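Local structure of 3-hydroxyadipyl-CoA dehydrogenase (Escherichia coli, 3MOG) at residues A18-V23 and L87-A92; A139-F144 and E171-W176; V153-G158 and E164-L169; G177-R182 and I415-R420; V181-H184 and F189-N192. The protein catalyses the NAD-dependent oxidation of 3-hydroxyadipyl-CoA to 3-oxoadipyl-CoA in the degradation of phenylacetate. All blocks are in the same frame, centred on the assembly; numbering follows the deposited sequence. Where two conformers were deposited one is given.

Contact 1 of 5, residues A18-V23 and L87-A92; sequences AGIAEV and LVIEAA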
# COMPACT_ATOMS: atom_id res chain seq x y z
N ALA C 18 -9.83 -37.22 6.01
CA ALA C 18 -10.06 -38.35 6.89
C ALA C 18 -10.95 -37.98 8.07
O ALA C 18 -11.83 -38.74 8.46
CB ALA C 18 -8.71 -38.89 7.39
N GLY C 19 -10.72 -36.78 8.61
CA GLY C 19 -11.48 -36.26 9.72
C GLY C 19 -12.89 -35.88 9.32
O GLY C 19 -13.83 -36.07 10.10
N ILE C 20 -13.04 -35.37 8.11
CA ILE C 20 -14.37 -35.02 7.61
C ILE C 20 -15.19 -36.30 7.35
O ILE C 20 -16.38 -36.38 7.73
CB ILE C 20 -14.31 -34.08 6.37
CG1 ILE C 20 -13.83 -32.68 6.81
CG2 ILE C 20 -15.68 -33.96 5.69
CD1 ILE C 20 -13.12 -31.85 5.67
N ALA C 21 -14.53 -37.30 6.77
CA ALA C 21 -15.12 -38.61 6.50
C ALA C 21 -15.63 -39.27 7.78
O ALA C 21 -16.74 -39.82 7.81
CB ALA C 21 -14.10 -39.53 5.76
N GLU C 22 -14.82 -39.20 8.84
CA GLU C 22 -15.17 -39.71 10.16
C GLU C 22 -16.46 -39.09 10.71
O GLU C 22 -17.32 -39.80 11.22
CB GLU C 22 -14.01 -39.50 11.14
CG GLU C 22 -14.27 -40.03 12.56
CD GLU C 22 -13.15 -39.69 13.52
OE1 GLU C 22 -13.43 -39.57 14.73
OE2 GLU C 22 -11.98 -39.54 13.08
N VAL C 23 -16.59 -37.77 10.57
CA VAL C 23 -17.78 -37.03 11.03
C VAL C 23 -19.01 -37.47 10.27
O VAL C 23 -20.04 -37.78 10.88
CB VAL C 23 -17.60 -35.50 10.88
CG1 VAL C 23 -18.91 -34.76 11.16
CG2 VAL C 23 -16.50 -35.01 11.81
N LEU C 87 -23.61 -35.19 -1.87
CA LEU C 87 -22.70 -34.16 -1.40
C LEU C 87 -21.27 -34.63 -1.60
O LEU C 87 -20.92 -35.75 -1.23
CB LEU C 87 -22.94 -33.80 0.08
CG LEU C 87 -21.88 -32.91 0.75
CD1 LEU C 87 -21.81 -31.52 0.14
CD2 LEU C 87 -22.05 -32.80 2.24
N VAL C 88 -20.48 -33.77 -2.21
CA VAL C 88 -19.06 -33.98 -2.31
C VAL C 88 -18.37 -32.89 -1.50
O VAL C 88 -18.68 -31.69 -1.64
CB VAL C 88 -18.56 -33.91 -3.77
CG1 VAL C 88 -17.07 -34.14 -3.82
CG2 VAL C 88 -19.27 -34.95 -4.62
N ILE C 89 -17.45 -33.32 -0.62
CA ILE C 89 -16.61 -32.39 0.12
C ILE C 89 -15.16 -32.60 -0.29
O ILE C 89 -14.55 -33.62 0.02
CB ILE C 89 -16.77 -32.56 1.64
CG1 ILE C 89 -18.23 -32.44 2.05
CG2 ILE C 89 -15.92 -31.54 2.41
CD1 ILE C 89 -18.51 -32.90 3.47
N GLU C 90 -14.61 -31.62 -1.00
CA GLU C 90 -13.25 -31.68 -1.53
C GLU C 90 -12.25 -31.13 -0.52
O GLU C 90 -12.42 -30.03 -0.02
CB GLU C 90 -13.19 -30.87 -2.84
CG GLU C 90 -11.85 -30.86 -3.54
CD GLU C 90 -10.84 -29.91 -2.92
OE1 GLU C 90 -11.20 -28.75 -2.59
OE2 GLU C 90 -9.68 -30.34 -2.74
N ALA C 91 -11.20 -31.89 -0.25
CA ALA C 91 -10.15 -31.44 0.65
C ALA C 91 -8.78 -31.96 0.21
O ALA C 91 -8.05 -32.55 0.99
CB ALA C 91 -10.47 -31.89 2.07
N ALA C 92 -8.44 -31.77 -1.06
CA ALA C 92 -7.14 -32.23 -1.58
C ALA C 92 -6.20 -31.04 -1.82
O ALA C 92 -5.95 -30.26 -0.89
CB ALA C 92 -7.33 -33.07 -2.84

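Contact 2 of 5, residues A139-F144 and E171-W176; sequences AGLHFF and ELTLSW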
# COMPACT_ATOMS: atom_id res chain seq x y z
N ALA C 139 -20.23 -24.45 -3.19
CA ALA C 139 -20.18 -23.70 -1.94
C ALA C 139 -18.96 -24.13 -1.15
O ALA C 139 -18.33 -25.12 -1.49
CB ALA C 139 -21.45 -23.94 -1.11
N GLY C 140 -18.62 -23.39 -0.11
CA GLY C 140 -17.53 -23.79 0.78
C GLY C 140 -18.11 -24.43 2.01
O GLY C 140 -19.12 -23.98 2.52
N LEU C 141 -17.47 -25.50 2.46
CA LEU C 141 -17.85 -26.13 3.71
C LEU C 141 -16.55 -26.28 4.49
O LEU C 141 -15.82 -27.26 4.34
CB LEU C 141 -18.56 -27.47 3.46
CG LEU C 141 -19.55 -27.99 4.50
CD1 LEU C 141 -20.70 -27.04 4.68
CD2 LEU C 141 -20.07 -29.38 4.12
N HIS C 142 -16.25 -25.27 5.30
CA HIS C 142 -14.93 -25.12 5.88
C HIS C 142 -14.85 -25.59 7.33
O HIS C 142 -15.31 -24.90 8.23
CB HIS C 142 -14.48 -23.65 5.77
CG HIS C 142 -13.13 -23.38 6.34
ND1 HIS C 142 -12.87 -22.29 7.15
CD2 HIS C 142 -11.96 -24.05 6.23
CE1 HIS C 142 -11.60 -22.31 7.51
NE2 HIS C 142 -11.03 -23.37 6.97
N PHE C 143 -14.25 -26.77 7.53
CA PHE C 143 -14.08 -27.38 8.86
C PHE C 143 -12.76 -26.95 9.46
O PHE C 143 -11.89 -26.42 8.78
CB PHE C 143 -14.08 -28.91 8.73
CG PHE C 143 -15.39 -29.51 8.29
CD1 PHE C 143 -15.76 -29.51 6.95
CD2 PHE C 143 -16.23 -30.11 9.22
CE1 PHE C 143 -16.95 -30.09 6.54
CE2 PHE C 143 -17.43 -30.69 8.82
CZ PHE C 143 -17.80 -30.67 7.48
N PHE C 144 -12.57 -27.23 10.75
CA PHE C 144 -11.33 -26.86 11.43
C PHE C 144 -10.65 -28.10 12.02
O PHE C 144 -11.34 -29.01 12.45
CB PHE C 144 -11.63 -25.79 12.50
CG PHE C 144 -12.01 -24.43 11.93
CD1 PHE C 144 -13.28 -24.20 11.40
CD2 PHE C 144 -11.08 -23.39 11.90
CE1 PHE C 144 -13.62 -22.97 10.84
CE2 PHE C 144 -11.42 -22.16 11.35
CZ PHE C 144 -12.70 -21.95 10.83
N GLU C 171 -28.27 -27.02 7.81
CA GLU C 171 -29.07 -28.07 8.43
C GLU C 171 -28.29 -29.38 8.58
O GLU C 171 -28.35 -30.03 9.62
CB GLU C 171 -30.36 -28.32 7.65
CG GLU C 171 -31.33 -29.23 8.40
CD GLU C 171 -32.72 -29.29 7.80
OE1 GLU C 171 -32.83 -29.42 6.56
OE2 GLU C 171 -33.70 -29.23 8.57
N LEU C 172 -27.54 -29.73 7.54
CA LEU C 172 -26.76 -30.96 7.55
C LEU C 172 -25.63 -30.95 8.61
O LEU C 172 -25.48 -31.93 9.35
CB LEU C 172 -26.23 -31.27 6.15
CG LEU C 172 -25.33 -32.50 5.99
CD1 LEU C 172 -26.13 -33.79 6.09
CD2 LEU C 172 -24.64 -32.41 4.66
N THR C 173 -24.87 -29.85 8.69
CA THR C 173 -23.81 -29.75 9.71
C THR C 173 -24.36 -29.63 11.12
O THR C 173 -23.75 -30.14 12.07
CB THR C 173 -22.81 -28.60 9.44
OG1 THR C 173 -23.51 -27.36 9.32
CG2 THR C 173 -22.03 -28.86 8.14
N LEU C 174 -25.51 -28.98 11.27
CA LEU C 174 -26.27 -29.04 12.53
C LEU C 174 -26.48 -30.51 12.88
O LEU C 174 -26.06 -30.96 13.95
CB LEU C 174 -27.62 -28.29 12.44
CG LEU C 174 -27.63 -26.78 12.71
CD1 LEU C 174 -28.98 -26.14 12.42
CD2 LEU C 174 -27.17 -26.44 14.13
N SER C 175 -27.02 -31.28 11.94
CA SER C 175 -27.22 -32.72 12.17
C SER C 175 -25.92 -33.52 12.44
O SER C 175 -25.99 -34.60 13.01
CB SER C 175 -28.03 -33.35 11.03
OG SER C 175 -27.24 -33.60 9.88
N TRP C 176 -24.75 -32.97 12.07
CA TRP C 176 -23.46 -33.60 12.43
C TRP C 176 -22.90 -33.11 13.77
O TRP C 176 -21.73 -33.37 14.11
CB TRP C 176 -22.42 -33.43 11.32
CG TRP C 176 -22.79 -34.09 10.01
CD1 TRP C 176 -23.84 -34.94 9.78
CD2 TRP C 176 -22.09 -33.97 8.75
NE1 TRP C 176 -23.86 -35.33 8.47
CE2 TRP C 176 -22.80 -34.76 7.81
CE3 TRP C 176 -20.95 -33.27 8.32
CZ2 TRP C 176 -22.41 -34.87 6.47
CZ3 TRP C 176 -20.56 -33.38 6.99
CH2 TRP C 176 -21.29 -34.17 6.07

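Contact 3 of 5, residues V153-G158 and E164-L169; sequences VEVVSG and EVVEQL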
# COMPACT_ATOMS: atom_id res chain seq x y z
N VAL C 153 -18.18 -24.91 11.59
CA VAL C 153 -17.94 -24.90 10.14
C VAL C 153 -18.42 -23.59 9.51
O VAL C 153 -19.47 -23.07 9.88
CB VAL C 153 -18.39 -26.21 9.37
CG1 VAL C 153 -19.38 -26.98 10.13
CG2 VAL C 153 -18.86 -25.93 7.93
N GLU C 154 -17.63 -23.04 8.60
CA GLU C 154 -18.01 -21.86 7.85
C GLU C 154 -18.62 -22.31 6.53
O GLU C 154 -17.98 -23.02 5.75
CB GLU C 154 -16.77 -20.98 7.62
CG GLU C 154 -16.20 -20.38 8.89
CD GLU C 154 -14.96 -19.52 8.64
OE1 GLU C 154 -13.94 -20.07 8.16
OE2 GLU C 154 -14.99 -18.31 8.95
N VAL C 155 -19.88 -21.93 6.32
CA VAL C 155 -20.60 -22.28 5.10
C VAL C 155 -20.47 -21.10 4.15
O VAL C 155 -21.04 -20.03 4.37
CB VAL C 155 -22.10 -22.57 5.37
CG1 VAL C 155 -22.83 -22.84 4.06
CG2 VAL C 155 -22.27 -23.75 6.33
N VAL C 156 -19.71 -21.27 3.09
CA VAL C 156 -19.25 -20.11 2.33
C VAL C 156 -19.95 -19.98 0.99
O VAL C 156 -19.87 -20.88 0.14
CB VAL C 156 -17.73 -20.17 2.10
CG1 VAL C 156 -17.23 -18.82 1.65
CG2 VAL C 156 -17.04 -20.59 3.36
N SER C 157 -20.64 -18.85 0.80
CA SER C 157 -21.27 -18.57 -0.49
C SER C 157 -20.30 -17.91 -1.46
O SER C 157 -19.67 -16.89 -1.15
CB SER C 157 -22.51 -17.70 -0.34
OG SER C 157 -23.51 -18.33 0.44
N GLY C 158 -20.19 -18.50 -2.65
CA GLY C 158 -19.61 -17.79 -3.78
C GLY C 158 -20.69 -16.91 -4.36
O GLY C 158 -21.85 -16.94 -3.92
N GLU C 164 -30.84 -21.91 -0.99
CA GLU C 164 -31.33 -23.22 -0.55
C GLU C 164 -30.16 -24.17 -0.24
O GLU C 164 -30.21 -24.93 0.73
CB GLU C 164 -32.28 -23.84 -1.58
CG GLU C 164 -33.69 -23.25 -1.57
CD GLU C 164 -34.75 -24.22 -2.05
OE1 GLU C 164 -34.60 -25.44 -1.82
OE2 GLU C 164 -35.75 -23.76 -2.65
N VAL C 165 -29.11 -24.07 -1.05
CA VAL C 165 -27.86 -24.81 -0.86
C VAL C 165 -27.23 -24.49 0.51
O VAL C 165 -26.84 -25.41 1.23
CB VAL C 165 -26.90 -24.54 -2.03
CG1 VAL C 165 -25.51 -25.09 -1.75
CG2 VAL C 165 -27.47 -25.14 -3.33
N VAL C 166 -27.17 -23.20 0.86
CA VAL C 166 -26.68 -22.75 2.17
C VAL C 166 -27.51 -23.37 3.32
O VAL C 166 -26.95 -23.91 4.29
CB VAL C 166 -26.67 -21.19 2.27
CG1 VAL C 166 -26.45 -20.71 3.70
CG2 VAL C 166 -25.59 -20.61 1.36
N GLU C 167 -28.83 -23.31 3.18
CA GLU C 167 -29.76 -23.83 4.19
C GLU C 167 -29.59 -25.33 4.37
O GLU C 167 -29.59 -25.83 5.50
CB GLU C 167 -31.21 -23.55 3.80
CG GLU C 167 -31.64 -22.09 3.83
CD GLU C 167 -31.52 -21.45 5.20
OE1 GLU C 167 -31.85 -22.10 6.22
OE2 GLU C 167 -31.09 -20.28 5.24
N GLN C 168 -29.47 -26.04 3.24
CA GLN C 168 -29.21 -27.48 3.23
C GLN C 168 -27.91 -27.79 3.97
O GLN C 168 -27.90 -28.64 4.88
CB GLN C 168 -29.16 -28.01 1.79
CG GLN C 168 -30.52 -28.24 1.13
CD GLN C 168 -30.39 -28.83 -0.27
OE1 GLN C 168 -30.69 -28.16 -1.27
NE2 GLN C 168 -29.93 -30.07 -0.36
N LEU C 169 -26.84 -27.08 3.61
CA LEU C 169 -25.54 -27.28 4.26
C LEU C 169 -25.52 -26.96 5.75
O LEU C 169 -24.90 -27.69 6.53
CB LEU C 169 -24.41 -26.53 3.53
CG LEU C 169 -24.19 -27.06 2.11
CD1 LEU C 169 -23.10 -26.27 1.40
CD2 LEU C 169 -23.88 -28.57 2.13

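Contact 4 of 5, residues G177-R182 and I415-R420; sequences GKQPVR and IDTAMR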
# COMPACT_ATOMS: atom_id res chain seq x y z
N GLY C 177 -23.74 -32.40 14.53
CA GLY C 177 -23.36 -31.87 15.84
C GLY C 177 -22.39 -30.70 15.73
O GLY C 177 -21.66 -30.40 16.68
N LYS C 178 -22.36 -30.05 14.56
CA LYS C 178 -21.52 -28.88 14.34
C LYS C 178 -22.33 -27.62 14.52
O LYS C 178 -23.55 -27.67 14.73
CB LYS C 178 -20.89 -28.88 12.94
CG LYS C 178 -19.97 -30.07 12.63
CD LYS C 178 -18.92 -30.30 13.70
CE LYS C 178 -18.03 -31.49 13.35
NZ LYS C 178 -17.03 -31.78 14.43
N GLN C 179 -21.65 -26.48 14.43
CA GLN C 179 -22.30 -25.19 14.44
C GLN C 179 -21.91 -24.45 13.17
O GLN C 179 -20.78 -23.96 13.06
CB GLN C 179 -21.88 -24.39 15.68
CG GLN C 179 -22.70 -23.12 15.92
CD GLN C 179 -24.20 -23.38 15.97
OE1 GLN C 179 -24.67 -24.20 16.76
NE2 GLN C 179 -24.95 -22.70 15.10
N PRO C 180 -22.82 -24.39 12.20
CA PRO C 180 -22.51 -23.64 10.99
C PRO C 180 -22.64 -22.13 11.22
O PRO C 180 -23.45 -21.68 12.05
CB PRO C 180 -23.58 -24.11 10.01
CG PRO C 180 -24.76 -24.49 10.89
CD PRO C 180 -24.18 -24.97 12.18
N VAL C 181 -21.80 -21.37 10.51
CA VAL C 181 -21.94 -19.93 10.39
C VAL C 181 -21.85 -19.62 8.89
O VAL C 181 -21.13 -20.29 8.17
CB VAL C 181 -20.85 -19.15 11.19
CG1 VAL C 181 -21.09 -19.27 12.70
CG2 VAL C 181 -19.41 -19.60 10.83
N ARG C 182 -22.62 -18.64 8.41
CA ARG C 182 -22.61 -18.27 6.99
C ARG C 182 -21.74 -17.06 6.76
O ARG C 182 -21.69 -16.16 7.59
CB ARG C 182 -24.02 -17.95 6.51
CG ARG C 182 -25.04 -18.99 6.89
CD ARG C 182 -26.32 -18.32 7.37
NE ARG C 182 -27.25 -19.32 7.86
CZ ARG C 182 -28.32 -19.74 7.19
NH1 ARG C 182 -28.61 -19.23 6.00
NH2 ARG C 182 -29.10 -20.68 7.72
N ILE C 415 -20.38 -13.87 13.44
CA ILE C 415 -19.03 -13.40 13.73
C ILE C 415 -18.64 -13.76 15.18
O ILE C 415 -17.56 -14.28 15.42
CB ILE C 415 -18.87 -11.88 13.42
CG1 ILE C 415 -19.07 -11.64 11.91
CG2 ILE C 415 -17.50 -11.35 13.87
CD1 ILE C 415 -19.09 -10.17 11.47
N ASP C 416 -19.55 -13.51 16.13
CA ASP C 416 -19.29 -13.88 17.53
C ASP C 416 -19.08 -15.40 17.67
O ASP C 416 -18.09 -15.84 18.25
CB ASP C 416 -20.42 -13.42 18.46
CG ASP C 416 -20.37 -11.92 18.77
OD1 ASP C 416 -19.31 -11.29 18.58
OD2 ASP C 416 -21.41 -11.37 19.21
N THR C 417 -19.99 -16.17 17.10
CA THR C 417 -19.94 -17.63 17.18
C THR C 417 -18.64 -18.17 16.60
O THR C 417 -17.96 -18.97 17.25
CB THR C 417 -21.13 -18.26 16.48
OG1 THR C 417 -22.33 -17.82 17.14
CG2 THR C 417 -21.05 -19.77 16.52
N ALA C 418 -18.28 -17.69 15.41
CA ALA C 418 -17.04 -18.11 14.76
C ALA C 418 -15.80 -17.93 15.61
O ALA C 418 -14.93 -18.80 15.65
CB ALA C 418 -16.89 -17.40 13.42
N MET C 419 -15.71 -16.79 16.29
CA MET C 419 -14.55 -16.52 17.11
C MET C 419 -14.57 -17.34 18.42
O MET C 419 -13.52 -17.75 18.92
CB MET C 419 -14.41 -15.01 17.35
CG MET C 419 -14.34 -14.16 16.06
SD MET C 419 -13.45 -14.88 14.66
CE MET C 419 -11.78 -14.75 15.26
N ARG C 420 -15.76 -17.58 18.98
CA ARG C 420 -15.89 -18.47 20.14
C ARG C 420 -15.52 -19.92 19.81
O ARG C 420 -14.83 -20.58 20.58
CB ARG C 420 -17.30 -18.43 20.71
CG ARG C 420 -17.43 -17.67 22.02
CD ARG C 420 -18.86 -17.74 22.52
NE ARG C 420 -19.75 -16.92 21.70
CZ ARG C 420 -20.78 -17.38 20.99
NH1 ARG C 420 -21.08 -18.67 20.99
NH2 ARG C 420 -21.52 -16.52 20.29

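Contact 5 of 5, residues V181-H184 and F189-N192; sequences VRCH and FIVN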
# COMPACT_ATOMS: atom_id res chain seq x y z
N VAL C 181 -21.80 -21.37 10.51
CA VAL C 181 -21.94 -19.93 10.39
C VAL C 181 -21.85 -19.62 8.89
O VAL C 181 -21.13 -20.29 8.17
CB VAL C 181 -20.85 -19.15 11.19
CG1 VAL C 181 -21.09 -19.27 12.70
CG2 VAL C 181 -19.41 -19.60 10.83
N ARG C 182 -22.62 -18.64 8.41
CA ARG C 182 -22.61 -18.27 6.99
C ARG C 182 -21.74 -17.06 6.76
O ARG C 182 -21.69 -16.16 7.59
CB ARG C 182 -24.02 -17.95 6.51
CG ARG C 182 -25.04 -18.99 6.89
CD ARG C 182 -26.32 -18.32 7.37
NE ARG C 182 -27.25 -19.32 7.86
CZ ARG C 182 -28.32 -19.74 7.19
NH1 ARG C 182 -28.61 -19.23 6.00
NH2 ARG C 182 -29.10 -20.68 7.72
N CYS C 183 -21.04 -17.05 5.63
CA CYS C 183 -20.23 -15.93 5.20
C CYS C 183 -20.03 -15.98 3.70
O CYS C 183 -20.18 -17.02 3.09
CB CYS C 183 -18.87 -15.92 5.92
SG CYS C 183 -17.72 -17.18 5.41
N HIS C 184 -19.71 -14.84 3.10
CA HIS C 184 -19.43 -14.75 1.67
C HIS C 184 -17.98 -15.12 1.42
O HIS C 184 -17.19 -15.18 2.36
CB HIS C 184 -19.72 -13.34 1.15
CG HIS C 184 -19.97 -13.28 -0.33
ND1 HIS C 184 -21.09 -13.83 -0.92
CD2 HIS C 184 -19.23 -12.75 -1.34
CE1 HIS C 184 -21.04 -13.63 -2.22
NE2 HIS C 184 -19.92 -12.98 -2.50
N PHE C 189 -12.33 -15.48 5.14
CA PHE C 189 -13.72 -15.71 5.61
C PHE C 189 -14.07 -14.87 6.86
O PHE C 189 -14.01 -13.64 6.79
CB PHE C 189 -14.01 -17.22 5.78
CG PHE C 189 -13.68 -18.06 4.55
CD1 PHE C 189 -13.81 -17.54 3.25
CD2 PHE C 189 -13.29 -19.39 4.70
CE1 PHE C 189 -13.53 -18.32 2.14
CE2 PHE C 189 -13.00 -20.17 3.59
CZ PHE C 189 -13.12 -19.64 2.30
N ILE C 190 -14.44 -15.51 7.97
CA ILE C 190 -14.57 -14.80 9.25
C ILE C 190 -13.32 -15.03 10.10
O ILE C 190 -12.58 -14.09 10.42
CB ILE C 190 -15.79 -15.24 10.08
CG1 ILE C 190 -17.09 -15.11 9.30
CG2 ILE C 190 -15.91 -14.42 11.37
CD1 ILE C 190 -18.22 -15.89 10.00
N VAL C 191 -13.09 -16.29 10.46
CA VAL C 191 -12.06 -16.65 11.44
C VAL C 191 -10.64 -16.22 11.06
O VAL C 191 -9.98 -15.55 11.84
CB VAL C 191 -12.09 -18.18 11.78
CG1 VAL C 191 -11.02 -18.49 12.81
CG2 VAL C 191 -13.45 -18.60 12.29
N ASN C 192 -10.17 -16.58 9.87
CA ASN C 192 -8.80 -16.22 9.46
C ASN C 192 -8.62 -14.71 9.27
O ASN C 192 -7.52 -14.21 9.37
CB ASN C 192 -8.41 -16.93 8.15
CG ASN C 192 -7.86 -18.32 8.37
OD1 ASN C 192 -7.47 -18.70 9.47
ND2 ASN C 192 -7.81 -19.10 7.30

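Contact 1 of 5, residues A18-V23 and L87-A92
I20 and I89 meet through the ends of two branches. The methyl CG2 of I20 lies 3.7 Å from CD1 of I89. The same I20 CG2 is 4.1 Å from CG2 of I89, so one methyl touches both arms of the partner. The two side chains cross obliquely. Chi1 of I20 (-70°) sets CG1 beside the backbone N and leaves CG2 anti to it, on the side of I89. The longer CG1 branch is nearly extended (chi2 154°) and carries CD1 toward A91, with I20 CD1 4.5 Å from A91 CB. I89 takes a similar shape; its CD1 comes nearest to the helix, with CG2 just behind. I20 also touches V10 and N119, and I89 touches V8 and T117. E90 points its first bond to the other side of strand 87-90, where its OE1 bonds to T118 OG1. The setting is the Rossmann-type NAD-binding domain. Between strand 8-11 and helix 15-26 a GxGxxG pattern runs from the turn into the start of the helix, consistent with dinucleotide binding, and A91 touches it. No hydrogen bond crosses between the segments. Helix and strand therefore meet here by shape and burial of apolar carbon alone.

Contact 2 of 5, residues A139-F144 and E171-W176
F143 and W176 meet edge to edge. F143 CZ lies 3.9 Å from W176 CZ3, and each of the two atoms sits near the plane of the other ring. F143 CZ is also 4.2 Å from W176 CE3. This is rim contact, not a stack. The F143 bond from the backbone does not aim at helix 163-175; the length of the side chain brings CZ there. One face of the W176 indole is taken by L172 of the helix that W176 follows, with L172 CG 3.6 Å above the plane and offset toward the rim. H27 and H29 also meet this indole, and V23 and L87 pack against the side chain. The second touch is slightly longer: L141 CD1 is 4.1 Å from T173 CG2. T173 places OG1 between its backbone N and carbonyl carbon (chi1 56°). The hydroxyl bonds chiefly to the carbonyl O of L169, with that of C170 also in range, and CG2 is left to face the sheet. The arrangement belongs to the Rossmann-type domain, whose sheet is covered by helices. Here the C-terminal end of helix 163-175 lies over strand 138-143. F143 also touches M16 and I20 of helix 15-26, so its ring lies between helix 15-26 and the indole of W176. The L141, F143, T173 and W176 side chains are all buried. The other side of helix 163-175 is quite different. E171, L174 and S175 are exposed there, and their side chains stay about 10 Å from the strand.

Contact 3 of 5, residues V153-G158 and E164-L169
V155, S157, V166 and L169 make this contact, and none of them carries a ring, amide or carboxylate. No flat face or edge is used; the surfaces that meet are methyl groups, a methylene and one hydroxyl. V155 CG1 does most of the work. It is 4.0 Å from L169 CB and 4.2 Å from V166 CG1, so it rests between two residues one turn apart on the helix. CG1 gets there by standing anti to the backbone N of V155 (chi1 176°). Further along the strand, S157 OG comes within 3.2 Å of V166 CG2. This is a close van der Waals contact of a hydroxyl with a methyl, and no hydrogen bond crosses the segments. The short segments run nearly antiparallel, at 169°, with axes 9.1 Å apart. E154 and V156 project from the opposite side of the strand, where the E154 carboxylate bonds to H142 ND1 and to the backbone N of I190 and V191. The helix is the crossover of the beta-alpha-beta unit formed by strand 152-157, helix 163-175 and strand 179-184. Within the sheet, strand 152-157 lies between strands 138-143 and 179-184, and L169 reaches past it to touch L141 and L115.

Contact 4 of 5, residues G177-R182 and I415-R420
T417 turns its methyl, not its hydroxyl, to a strand more than 230 residues earlier in the chain. T417 CG2 reaches two residues at once. It lies 3.8 Å from Q179 CG and 3.9 Å from V181 CG1. Chi1 of T417 (-61°) puts OG1 beside the backbone N and leaves CG2 anti to it. OG1 bonds the carbonyl O of Q413 in its own helix. Q179 offers its aliphatic part: CG, anti to the backbone N (chi1 -170°), is the atom that touches, and beyond it the chain bends at chi2. Q179 comes at T417 nearly square-on, while V181 and T417 lie side by side, running opposite ways. V181 uses both methyls. Its CG1 packs on T417, and its CG2 lies 4.2 Å from A418 CB. No hydrogen bond joins the two segments, but next to them D414 OD2 accepts one from R182 N. P180 faces the other way, onto helix 163-175. That helix ends in a Schellman motif with G177 at the C-prime position, before the chain enters the strand. The short segments 179-182 and 415-420 cross at -132°, their axes 8.6 Å apart at closest. Strand 179-184 is the outermost of the large sheet within this chain. The arrangement is an interdomain one: an edge strand of the NAD-binding Rossmann domain is covered by helix 412-422 of the second 3-hydroxyacyl-CoA dehydrogenase C-terminal domain.

Contact 5 of 5, residues V181-H184 and F189-N192
I190 pushes its CD1 end into a shallow dip on strand 179-184, at the point where the Rossmann-type domain passes into the helical C-terminal domain. The dip is formed by V181 and C183, which are two residues apart and point to the same side. I190 CD1 lies 4.0 Å from V181 CG2 and 4.1 Å from C183 CB. The next atom up the branch, I190 CG1, rests 3.9 Å from C183 CB. The nearly extended chain (chi2 165°) carries CD1 out to the strand. The second bump is the sulfur. C183 SG sits between its own backbone N and carbonyl carbon (chi1 72°), and this turns it to F189. SG touches F189 CB at 3.7 Å. It is 5.0 Å from the centre of the F189 ring, 45° off the normal, so the sulfur-aromatic contact is oblique. F189 has a positive phi, in the short connection between strand 179-184 and helix 191-194. Its ring also packs on V156 and E154. R182 and H184 point away from the turn. R182 forms a salt bridge with E167, and H184 NE2 makes a weak hydrogen bond to E267 of a neighbouring subunit. Even the strand backbone is touched: the carbonyl O of R182 is 4.2 Å from I190 CD1.

All five contacts reach the same mixed sheet of the NAD-binding domain. Contact 1 comes first along the chain. Contact 3 is nested inside the loop closed by contact 2, and the two share helix 163-175. Contacts 4 and 5 both start from strand 179-184 and share V181 and R182. Centres of contacts 1 and 2 are 10 Å apart, those of 2 and 3 are 8 Å, and those of 4 and 5 are 9 Å. Contacts 1 and 5, 19 Å apart, do not touch. Contacts 1 to 3 thus build the interior of the Rossmann domain. Contacts 4 and 5 join its edge strand to the two helical C-terminal domains.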